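Local coordinates for protein spore germination lipase LipC (PDB 6NKD) that probably hydrolyses lipid esters as a lipase of the GDSL family and may act in spore germination, at residues N135-I143 / E179-P190; K167-F175 / G194-A205. All blocks are in the same frame, centred on the assembly; numbering follows the deposited sequence.

The four segments alternate along the chain, 135-143, 167-175, 179-190 and 194-205, so the two contacts interlock; their centres lie 14 Å apart. Contact 2 sets the edge strand 166-169 of the five-stranded parallel sheet, together with helix 171-175, against helix 192-204. Contact 1 joins the loop that follows the neighbouring strand 130-134 to the loop holding Asp186 and His189. Asn135 O meets Thr171 OG1 at 3.0 Å, a probable hydrogen bond between the contacts, and the rings of Tyr137 and Phe175 stack. In sequence the probable catalytic Asp186 and His189 fall between helices 171-175 and 192-204, which contact 2 packs together, while Ser11 comes from near the start of the chain.

Contact 1: residues N135-I143 / E179-P190; sequences NLYNPFPSI and EKEYLSIDRVHP. With EDO (1,2-ethanediol), chain E.
Pro139 and Val188 are the pair with the nearest CA atoms across the two segments, 5.5 Å apart. Residues 135-143 form no regular helix or strand, and opposite them a weakly bonded helix at 179-182 gives way to loop, with a type I turn at 184-187. Tyr137 makes the polar link: its OH donates to Val188 O, which lies at the ring edge near the ring plane. With CG set between its backbone N and carbonyl carbon (chi1 59°), the ring extends to Leu183, whose CD2 is 3.7 Å from Tyr137 CE1. The other branch of the same leucine, CD1, lies 3.8 Å from Pro139 CB. Phe140 brings its far end, CZ, to 3.5 Å from Val188 CG1, while Pro139 CG sits over one face of that phenylalanine ring, offset toward the rim. Along the border, Glu179 slides past Pro141, its carboxylate held by Gly177 N. Tyr182 OH and O1 of an ethanediol share a hydrogen bond. Within 179-190, Asp186 OD1 accepts from two backbone nitrogens, Val188 N at 3.2 Å and His189 N at 2.8 Å, both from one face of the carboxylate. Asp186 OD2 takes His189 ND1 on its syn side at 2.6 Å, in the histidine ring plane, and His189 NE2 bonds Ser11 OG. This relay, with aspartate three residues before histidine, is the probable Ser-His-Asp catalytic triad of the GDSL (SGNH) hydrolases.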
loop_
_atom_site.group_PDB
_atom_site.type_symbol
_atom_site.label_atom_id
_atom_site.label_comp_id
_atom_site.label_asym_id
_atom_site.label_seq_id
_atom_site.Cartn_x
_atom_site.Cartn_y
_atom_site.Cartn_z
ATOM N N ASN A 135 15.997 -11.496 18.713
ATOM C CA ASN A 135 15.567 -12.877 18.578
ATOM C C ASN A 135 14.078 -12.929 18.236
ATOM O O ASN A 135 13.421 -11.907 18.017
ATOM C CB ASN A 135 15.892 -13.674 19.843
ATOM C CG ASN A 135 15.225 -13.119 21.095
ATOM O OD1 ASN A 135 14.211 -12.425 21.032
ATOM N ND2 ASN A 135 15.796 -13.440 22.250
ATOM N N LEU A 136 13.538 -14.141 18.195
ATOM C CA LEU A 136 12.157 -14.351 17.799
ATOM C C LEU A 136 11.248 -14.417 19.019
ATOM O O LEU A 136 11.598 -15.015 20.040
ATOM C CB LEU A 136 12.025 -15.638 16.983
ATOM C CG LEU A 136 12.815 -15.700 15.674
ATOM C CD1 LEU A 136 12.627 -17.052 15.003
ATOM C CD2 LEU A 136 12.401 -14.571 14.742
ATOM N N TYR A 137 10.085 -13.789 18.905
ATOM C CA TYR A 137 9.025 -13.936 19.889
ATOM C C TYR A 137 8.044 -15.010 19.431
ATOM O O TYR A 137 7.985 -15.369 18.252
ATOM C CB TYR A 137 8.296 -12.608 20.109
ATOM C CG TYR A 137 7.670 -12.021 18.859
ATOM C CD1 TYR A 137 6.388 -12.381 18.463
ATOM C CD2 TYR A 137 8.359 -11.100 18.082
ATOM C CE1 TYR A 137 5.813 -11.848 17.327
ATOM C CE2 TYR A 137 7.792 -10.558 16.943
ATOM C CZ TYR A 137 6.518 -10.936 16.571
ATOM O OH TYR A 137 5.947 -10.403 15.438
ATOM N N ASN A 138 7.268 -15.524 20.383
ATOM C CA ASN A 138 6.291 -16.558 20.074
ATOM C C ASN A 138 4.910 -15.928 19.959
ATOM O O ASN A 138 4.286 -15.625 20.987
ATOM C CB ASN A 138 6.297 -17.649 21.148
ATOM C CG ASN A 138 5.300 -18.755 20.860
ATOM O OD1 ASN A 138 4.921 -18.981 19.710
ATOM N ND2 ASN A 138 4.866 -19.448 21.906
ATOM N N PRO A 139 4.387 -15.712 18.749
ATOM C CA PRO A 139 3.052 -15.108 18.625
ATOM C C PRO A 139 1.921 -16.056 18.979
ATOM O O PRO A 139 0.784 -15.596 19.143
ATOM C CB PRO A 139 2.992 -14.697 17.150
ATOM C CG PRO A 139 3.873 -15.683 16.463
ATOM C CD PRO A 139 4.983 -16.012 17.434
ATOM N N PHE A 140 2.190 -17.357 19.108
ATOM C CA PHE A 140 1.177 -18.356 19.441
ATOM C C PHE A 140 1.564 -19.019 20.753
ATOM O O PHE A 140 2.137 -20.124 20.762
ATOM C CB PHE A 140 1.024 -19.379 18.318
ATOM C CG PHE A 140 0.816 -18.764 16.966
ATOM C CD1 PHE A 140 -0.342 -18.056 16.683
ATOM C CD2 PHE A 140 1.775 -18.896 15.977
ATOM C CE1 PHE A 140 -0.535 -17.489 15.438
ATOM C CE2 PHE A 140 1.587 -18.331 14.730
ATOM C CZ PHE A 140 0.429 -17.627 14.460
ATOM N N PRO A 141 1.264 -18.389 21.891
ATOM C CA PRO A 141 1.677 -18.957 23.182
ATOM C C PRO A 141 0.947 -20.236 23.549
ATOM O O PRO A 141 1.487 -21.033 24.326
ATOM C CB PRO A 141 1.365 -17.832 24.177
ATOM C CG PRO A 141 0.254 -17.070 23.533
ATOM C CD PRO A 141 0.521 -17.123 22.053
ATOM N N SER A 142 -0.256 -20.461 23.023
ATOM C CA SER A 142 -0.998 -21.674 23.341
ATOM C C SER A 142 -0.460 -22.906 22.623
ATOM O O SER A 142 -0.886 -24.021 22.940
ATOM C CB SER A 142 -2.480 -21.487 23.008
ATOM O OG SER A 142 -2.667 -21.224 21.629
ATOM N N ILE A 143 0.458 -22.737 21.677
ATOM C CA ILE A 143 1.074 -23.848 20.961
ATOM C C ILE A 143 2.430 -24.114 21.600
ATOM O O ILE A 143 3.370 -23.328 21.432
ATOM C CB ILE A 143 1.213 -23.547 19.463
ATOM C CG1 ILE A 143 -0.152 -23.214 18.857
ATOM C CG2 ILE A 143 1.846 -24.728 18.744
ATOM C CD1 ILE A 143 -0.092 -22.843 17.391
ATOM N N GLU A 179 0.953 -10.831 24.422
ATOM C CA GLU A 179 0.704 -11.015 22.997
ATOM C C GLU A 179 -0.625 -10.415 22.559
ATOM O O GLU A 179 -0.810 -10.157 21.365
ATOM C CB GLU A 179 0.741 -12.504 22.638
ATOM C CG GLU A 179 2.065 -13.197 22.927
ATOM C CD GLU A 179 2.183 -13.676 24.365
ATOM O OE1 GLU A 179 1.210 -13.520 25.133
ATOM O OE2 GLU A 179 3.254 -14.212 24.724
ATOM N N LYS A 180 -1.549 -10.188 23.494
ATOM C CA LYS A 180 -2.840 -9.616 23.129
ATOM C C LYS A 180 -2.707 -8.149 22.737
ATOM O O LYS A 180 -3.358 -7.694 21.790
ATOM C CB LYS A 180 -3.825 -9.773 24.284
ATOM C CG LYS A 180 -5.232 -9.291 23.975
ATOM C CD LYS A 180 -6.138 -9.465 25.182
ATOM C CE LYS A 180 -7.580 -9.120 24.851
ATOM N NZ LYS A 180 -7.725 -7.697 24.443
ATOM N N GLU A 181 -1.867 -7.394 23.446
ATOM C CA GLU A 181 -1.722 -5.967 23.195
ATOM C C GLU A 181 -0.486 -5.609 22.381
ATOM O O GLU A 181 -0.444 -4.519 21.801
ATOM C CB GLU A 181 -1.685 -5.190 24.517
ATOM C CG GLU A 181 -1.125 -5.967 25.697
ATOM C CD GLU A 181 -2.183 -6.797 26.401
ATOM O OE1 GLU A 181 -1.827 -7.843 26.984
ATOM O OE2 GLU A 181 -3.371 -6.407 26.364
ATOM N N TYR A 182 0.513 -6.487 22.321
ATOM C CA TYR A 182 1.739 -6.192 21.594
ATOM C C TYR A 182 1.737 -6.733 20.169
ATOM O O TYR A 182 2.677 -6.457 19.417
ATOM C CB TYR A 182 2.954 -6.740 22.354
ATOM C CG TYR A 182 3.343 -5.921 23.570
ATOM C CD1 TYR A 182 2.630 -4.782 23.928
ATOM C CD2 TYR A 182 4.434 -6.282 24.352
ATOM C CE1 TYR A 182 2.986 -4.033 25.035
ATOM C CE2 TYR A 182 4.799 -5.538 25.459
ATOM C CZ TYR A 182 4.074 -4.415 25.795
ATOM O OH TYR A 182 4.435 -3.675 26.897
ATOM N N LEU A 183 0.713 -7.487 19.778
ATOM C CA LEU A 183 0.574 -7.980 18.417
ATOM C C LEU A 183 -0.545 -7.232 17.704
ATOM O O LEU A 183 -1.491 -6.748 18.332
ATOM C CB LEU A 183 0.293 -9.485 18.397
ATOM C CG LEU A 183 1.392 -10.387 18.960
ATOM C CD1 LEU A 183 1.012 -11.851 18.803
ATOM C CD2 LEU A 183 2.728 -10.100 18.290
ATOM N N SER A 184 -0.434 -7.151 16.381
ATOM C CA SER A 184 -1.363 -6.369 15.579
ATOM C C SER A 184 -2.582 -7.222 15.224
ATOM O O SER A 184 -2.860 -8.235 15.871
ATOM C CB SER A 184 -0.648 -5.822 14.339
ATOM O OG SER A 184 -0.215 -6.875 13.498
ATOM N N ILE A 185 -3.318 -6.822 14.184
ATOM C CA ILE A 185 -4.575 -7.485 13.853
ATOM C C ILE A 185 -4.329 -8.879 13.281
ATOM O O ILE A 185 -5.168 -9.776 13.433
ATOM C CB ILE A 185 -5.385 -6.597 12.887
ATOM C CG1 ILE A 185 -6.776 -7.183 12.630
ATOM C CG2 ILE A 185 -4.626 -6.388 11.583
ATOM C CD1 ILE A 185 -7.699 -7.103 13.823
ATOM N N ASP A 186 -3.183 -9.097 12.636
ATOM C CA ASP A 186 -2.895 -10.386 12.016
ATOM C C ASP A 186 -2.329 -11.410 12.996
ATOM O O ASP A 186 -1.930 -12.496 12.565
ATOM C CB ASP A 186 -1.938 -10.205 10.833
ATOM C CG ASP A 186 -0.580 -9.651 11.241
ATOM O OD1 ASP A 186 -0.342 -9.424 12.447
ATOM O OD2 ASP A 186 0.257 -9.441 10.339
ATOM N N ARG A 187 -2.270 -11.081 14.285
ATOM C CA ARG A 187 -1.850 -11.981 15.357
ATOM C C ARG A 187 -0.420 -12.485 15.204
ATOM O O ARG A 187 -0.008 -13.385 15.946
ATOM C CB ARG A 187 -2.799 -13.180 15.490
ATOM C CG ARG A 187 -4.134 -12.861 16.139
ATOM C CD ARG A 187 -5.256 -12.825 15.118
ATOM N NE ARG A 187 -6.565 -12.756 15.764
ATOM C CZ ARG A 187 -7.202 -11.626 16.049
ATOM N NH1 ARG A 187 -6.656 -10.456 15.742
ATOM N NH2 ARG A 187 -8.388 -11.665 16.639
ATOM N N VAL A 188 0.355 -11.943 14.264
ATOM C CA VAL A 188 1.733 -12.386 14.078
ATOM C C VAL A 188 2.665 -11.181 14.031
ATOM O O VAL A 188 3.814 -11.255 14.483
ATOM C CB VAL A 188 1.885 -13.252 12.811
ATOM C CG1 VAL A 188 1.035 -14.510 12.915
ATOM C CG2 VAL A 188 1.510 -12.464 11.574
ATOM N N HIS A 189 2.176 -10.049 13.481
ATOM C CA HIS A 189 3.047 -8.886 13.441
ATOM C C HIS A 189 2.769 -7.969 14.626
ATOM O O HIS A 189 1.641 -7.913 15.125
ATOM C CB HIS A 189 2.862 -8.112 12.132
ATOM C CG HIS A 189 3.510 -8.768 10.953
ATOM N ND1 HIS A 189 2.810 -9.538 10.048
ATOM C CD2 HIS A 189 4.799 -8.783 10.539
ATOM C CE1 HIS A 189 3.638 -9.991 9.125
ATOM N NE2 HIS A 189 4.852 -9.547 9.400
ATOM N N PRO A 190 3.780 -7.248 15.105
ATOM C CA PRO A 190 3.592 -6.421 16.300
ATOM C C PRO A 190 2.686 -5.230 16.031
ATOM O O PRO A 190 2.458 -4.819 14.891
ATOM C CB PRO A 190 5.013 -5.957 16.647
ATOM C CG PRO A 190 5.927 -6.851 15.869
ATOM C CD PRO A 190 5.172 -7.217 14.633
HETATM C C1 EDO E . 1.801 -1.011 27.103
HETATM O O1 EDO E . 3.193 -1.015 27.437
HETATM C C2 EDO E . 1.048 -1.943 28.046
HETATM O O2 EDO E . -0.335 -1.989 27.673
#

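Contact 2: residues K167-F175 / G194-A205; sequences KVIDTYAVF and GYEAMSEKLRAA
Helices 171-175 and 194-204 approach to 9.9 Å between their axes at 133°, and strand 167-169 continues the contact to Lys167 and Ala205, whose CA atoms are 7.5 Å apart. There the lysine, extended beyond CG, passes Ala205 CB and gives a hydrogen bond from Lys167 NZ to Ala205 O of 2.8 Å. With an alanine in place of Lys167, the Ala205 carbonyl would probably be left without this donor and its methyl without the lysine methylenes beside it. Ile169 divides its branches: CG1 meets Leu202 CD2 with the side chains at about a right angle, and CG2 lies 3.6 Å from Lys201 CG. Helix 192-204 thereby covers the edge strand of the parallel sheet in the alpha/beta fold of SGNH hydrolases, while Leu202 also reaches Tyr29 on helix 25-37. Further along, Val174 straddles the helix surface, CG1 on Ala197 CB at 3.6 Å and CG2 alongside the Lys201 chain, which bends at chi2 (65°). Met198, present as selenomethionine, meets the Phe175 ring at its edge: CG is in the ring plane, and SE lies 5.0 Å from the centroid, 77° off the normal, a Met-aromatic contact. Thr171 CG2 touches Met198 CG at 3.8 Å, its hydroxyl turned to the loop of contact 1.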
loop_
_atom_site.group_PDB
_atom_site.type_symbol
_atom_site.label_atom_id
_atom_site.label_comp_id
_atom_site.label_asym_id
_atom_site.label_seq_id
_atom_site.Cartn_x
_atom_site.Cartn_y
_atom_site.Cartn_z
ATOM N N LYS A 167 25.137 -7.633 20.719
ATOM C CA LYS A 167 24.154 -8.018 21.720
ATOM C C LYS A 167 22.946 -8.641 21.040
ATOM O O LYS A 167 22.538 -8.211 19.956
ATOM C CB LYS A 167 23.709 -6.821 22.572
ATOM C CG LYS A 167 24.705 -6.413 23.648
ATOM C CD LYS A 167 24.021 -5.626 24.757
ATOM C CE LYS A 167 24.959 -5.393 25.929
ATOM N NZ LYS A 167 24.248 -4.796 27.092
ATOM N N VAL A 168 22.380 -9.658 21.682
ATOM C CA VAL A 168 21.167 -10.317 21.215
ATOM C C VAL A 168 20.009 -9.808 22.061
ATOM O O VAL A 168 19.985 -10.008 23.281
ATOM C CB VAL A 168 21.289 -11.846 21.301
ATOM C CG1 VAL A 168 20.037 -12.508 20.749
ATOM C CG2 VAL A 168 22.525 -12.319 20.554
ATOM N N ILE A 169 19.053 -9.148 21.417
ATOM C CA ILE A 169 17.946 -8.519 22.130
ATOM C C ILE A 169 16.873 -9.562 22.408
ATOM O O ILE A 169 16.436 -10.283 21.503
ATOM C CB ILE A 169 17.387 -7.339 21.322
ATOM C CG1 ILE A 169 18.508 -6.350 20.994
ATOM C CG2 ILE A 169 16.271 -6.645 22.086
ATOM C CD1 ILE A 169 19.209 -5.785 22.211
ATOM N N ASP A 170 16.443 -9.643 23.669
ATOM C CA ASP A 170 15.478 -10.653 24.100
ATOM C C ASP A 170 14.070 -10.169 23.763
ATOM O O ASP A 170 13.302 -9.719 24.618
ATOM C CB ASP A 170 15.635 -10.943 25.587
ATOM C CG ASP A 170 14.967 -12.238 26.003
ATOM O OD1 ASP A 170 14.352 -12.901 25.140
ATOM O OD2 ASP A 170 15.064 -12.597 27.196
ATOM N N THR A 171 13.732 -10.262 22.473
ATOM C CA THR A 171 12.383 -9.914 22.039
ATOM C C THR A 171 11.351 -10.866 22.626
ATOM O O THR A 171 10.197 -10.479 22.838
ATOM C CB THR A 171 12.288 -9.932 20.511
ATOM O OG1 THR A 171 13.577 -9.667 19.944
ATOM C CG2 THR A 171 11.303 -8.880 20.032
ATOM N N TYR A 172 11.751 -12.112 22.887
ATOM C CA TYR A 172 10.831 -13.100 23.441
ATOM C C TYR A 172 10.315 -12.664 24.807
ATOM O O TYR A 172 9.112 -12.739 25.084
ATOM C CB TYR A 172 11.530 -14.460 23.524
ATOM C CG TYR A 172 10.710 -15.565 24.153
ATOM C CD1 TYR A 172 9.883 -16.371 23.380
ATOM C CD2 TYR A 172 10.777 -15.814 25.519
ATOM C CE1 TYR A 172 9.138 -17.386 23.954
ATOM C CE2 TYR A 172 10.037 -16.824 26.098
ATOM C CZ TYR A 172 9.220 -17.607 25.313
ATOM O OH TYR A 172 8.483 -18.616 25.894
ATOM N N ALA A 173 11.217 -12.196 25.677
ATOM C CA ALA A 173 10.805 -11.759 27.007
ATOM C C ALA A 173 9.928 -10.515 26.948
ATOM O O ALA A 173 9.087 -10.310 27.832
ATOM C CB ALA A 173 12.031 -11.498 27.881
ATOM N N VAL A 174 10.110 -9.676 25.927
ATOM C CA VAL A 174 9.282 -8.481 25.788
ATOM C C VAL A 174 7.836 -8.865 25.509
ATOM O O VAL A 174 6.902 -8.298 26.090
ATOM C CB VAL A 174 9.848 -7.566 24.684
ATOM C CG1 VAL A 174 8.843 -6.491 24.309
ATOM C CG2 VAL A 174 11.154 -6.934 25.134
ATOM N N PHE A 175 7.628 -9.847 24.633
ATOM C CA PHE A 175 6.294 -10.194 24.167
ATOM C C PHE A 175 5.599 -11.254 25.011
ATOM O O PHE A 175 4.374 -11.386 24.914
ATOM C CB PHE A 175 6.356 -10.681 22.716
ATOM C CG PHE A 175 6.418 -9.571 21.707
ATOM C CD1 PHE A 175 5.319 -9.279 20.915
ATOM C CD2 PHE A 175 7.570 -8.818 21.551
ATOM C CE1 PHE A 175 5.369 -8.261 19.985
ATOM C CE2 PHE A 175 7.627 -7.798 20.623
ATOM C CZ PHE A 175 6.525 -7.518 19.839
ATOM N N GLY A 194 3.743 -2.990 20.661
ATOM C CA GLY A 194 4.816 -3.969 20.582
ATOM C C GLY A 194 6.098 -3.385 20.019
ATOM O O GLY A 194 7.193 -3.684 20.501
ATOM N N TYR A 195 5.980 -2.546 18.988
ATOM C CA TYR A 195 7.164 -1.890 18.445
ATOM C C TYR A 195 7.760 -0.913 19.449
ATOM O O TYR A 195 8.985 -0.776 19.540
ATOM C CB TYR A 195 6.823 -1.175 17.140
ATOM C CG TYR A 195 6.723 -2.099 15.949
ATOM C CD1 TYR A 195 7.820 -2.835 15.526
ATOM C CD2 TYR A 195 5.537 -2.221 15.238
ATOM C CE1 TYR A 195 7.738 -3.678 14.435
ATOM C CE2 TYR A 195 5.444 -3.061 14.145
ATOM C CZ TYR A 195 6.548 -3.786 13.748
ATOM O OH TYR A 195 6.461 -4.622 12.659
ATOM N N GLU A 196 6.909 -0.224 20.212
ATOM C CA GLU A 196 7.420 0.676 21.237
ATOM C C GLU A 196 8.181 -0.097 22.305
ATOM O O GLU A 196 9.266 0.318 22.729
ATOM C CB GLU A 196 6.275 1.476 21.858
ATOM C CG GLU A 196 6.716 2.441 22.944
ATOM C CD GLU A 196 7.746 3.440 22.455
ATOM O OE1 GLU A 196 7.552 4.017 21.363
ATOM O OE2 GLU A 196 8.757 3.645 23.159
ATOM N N ALA A 197 7.635 -1.236 22.738
ATOM C CA ALA A 197 8.319 -2.050 23.735
ATOM C C ALA A 197 9.618 -2.629 23.192
ATOM O O ALA A 197 10.584 -2.791 23.946
ATOM C CB ALA A 197 7.395 -3.168 24.220
HETATM N N MSE A 198 9.668 -2.942 21.900
HETATM C CA MSE A 198 10.891 -3.453 21.288
HETATM C C MSE A 198 11.982 -2.392 21.305
HETATM O O MSE A 198 13.138 -2.687 21.613
HETATM C CB MSE A 198 10.634 -3.916 19.854
HETATM C CG MSE A 198 9.988 -5.287 19.744
HETATM SE SE MSE A 198 9.431 -5.717 17.922
HETATM C CE MSE A 198 11.170 -5.759 17.051
ATOM N N SER A 199 11.609 -1.152 20.977
ATOM C CA SER A 199 12.584 -0.068 20.995
ATOM C C SER A 199 13.084 0.215 22.407
ATOM O O SER A 199 14.245 0.598 22.583
ATOM C CB SER A 199 11.985 1.195 20.373
ATOM O OG SER A 199 10.837 1.630 21.080
ATOM N N GLU A 200 12.232 0.030 23.419
ATOM C CA GLU A 200 12.680 0.194 24.799
ATOM C C GLU A 200 13.723 -0.855 25.161
ATOM O O GLU A 200 14.685 -0.565 25.883
ATOM C CB GLU A 200 11.491 0.110 25.756
ATOM C CG GLU A 200 10.428 1.170 25.540
ATOM C CD GLU A 200 9.137 0.855 26.274
ATOM O OE1 GLU A 200 9.181 0.070 27.246
ATOM O OE2 GLU A 200 8.080 1.385 25.876
ATOM N N LYS A 201 13.547 -2.082 24.668
ATOM C CA LYS A 201 14.510 -3.141 24.947
ATOM C C LYS A 201 15.853 -2.862 24.285
ATOM O O LYS A 201 16.899 -3.249 24.819
ATOM C CB LYS A 201 13.949 -4.483 24.483
ATOM C CG LYS A 201 14.594 -5.692 25.131
ATOM C CD LYS A 201 14.315 -5.732 26.624
ATOM C CE LYS A 201 14.752 -7.059 27.226
ATOM N NZ LYS A 201 14.545 -7.102 28.699
ATOM N N LEU A 202 15.844 -2.194 23.130
ATOM C CA LEU A 202 17.094 -1.841 22.468
ATOM C C LEU A 202 17.827 -0.742 23.226
ATOM O O LEU A 202 19.045 -0.823 23.425
ATOM C CB LEU A 202 16.820 -1.411 21.027
ATOM C CG LEU A 202 16.490 -2.518 20.026
ATOM C CD1 LEU A 202 15.718 -1.958 18.848
ATOM C CD2 LEU A 202 17.764 -3.187 19.546
ATOM N N ARG A 203 17.103 0.296 23.652
ATOM C CA ARG A 203 17.720 1.356 24.441
ATOM C C ARG A 203 18.259 0.820 25.761
ATOM O O ARG A 203 19.297 1.289 26.245
ATOM C CB ARG A 203 16.709 2.481 24.679
ATOM C CG ARG A 203 16.635 2.970 26.118
ATOM C CD ARG A 203 15.516 3.976 26.317
ATOM N NE ARG A 203 15.845 5.288 25.768
ATOM C CZ ARG A 203 15.063 6.357 25.875
ATOM N NH1 ARG A 203 15.442 7.512 25.346
ATOM N NH2 ARG A 203 13.901 6.272 26.509
ATOM N N ALA A 204 17.580 -0.170 26.345
ATOM C CA ALA A 204 18.035 -0.757 27.598
ATOM C C ALA A 204 19.342 -1.520 27.434
ATOM O O ALA A 204 20.071 -1.693 28.417
ATOM C CB ALA A 204 16.959 -1.685 28.164
ATOM N N ALA A 205 19.655 -1.975 26.220
ATOM C CA ALA A 205 20.874 -2.738 25.992
ATOM C C ALA A 205 22.132 -1.885 26.056
ATOM O O ALA A 205 23.234 -2.442 26.055
ATOM C CB ALA A 205 20.805 -3.446 24.638
#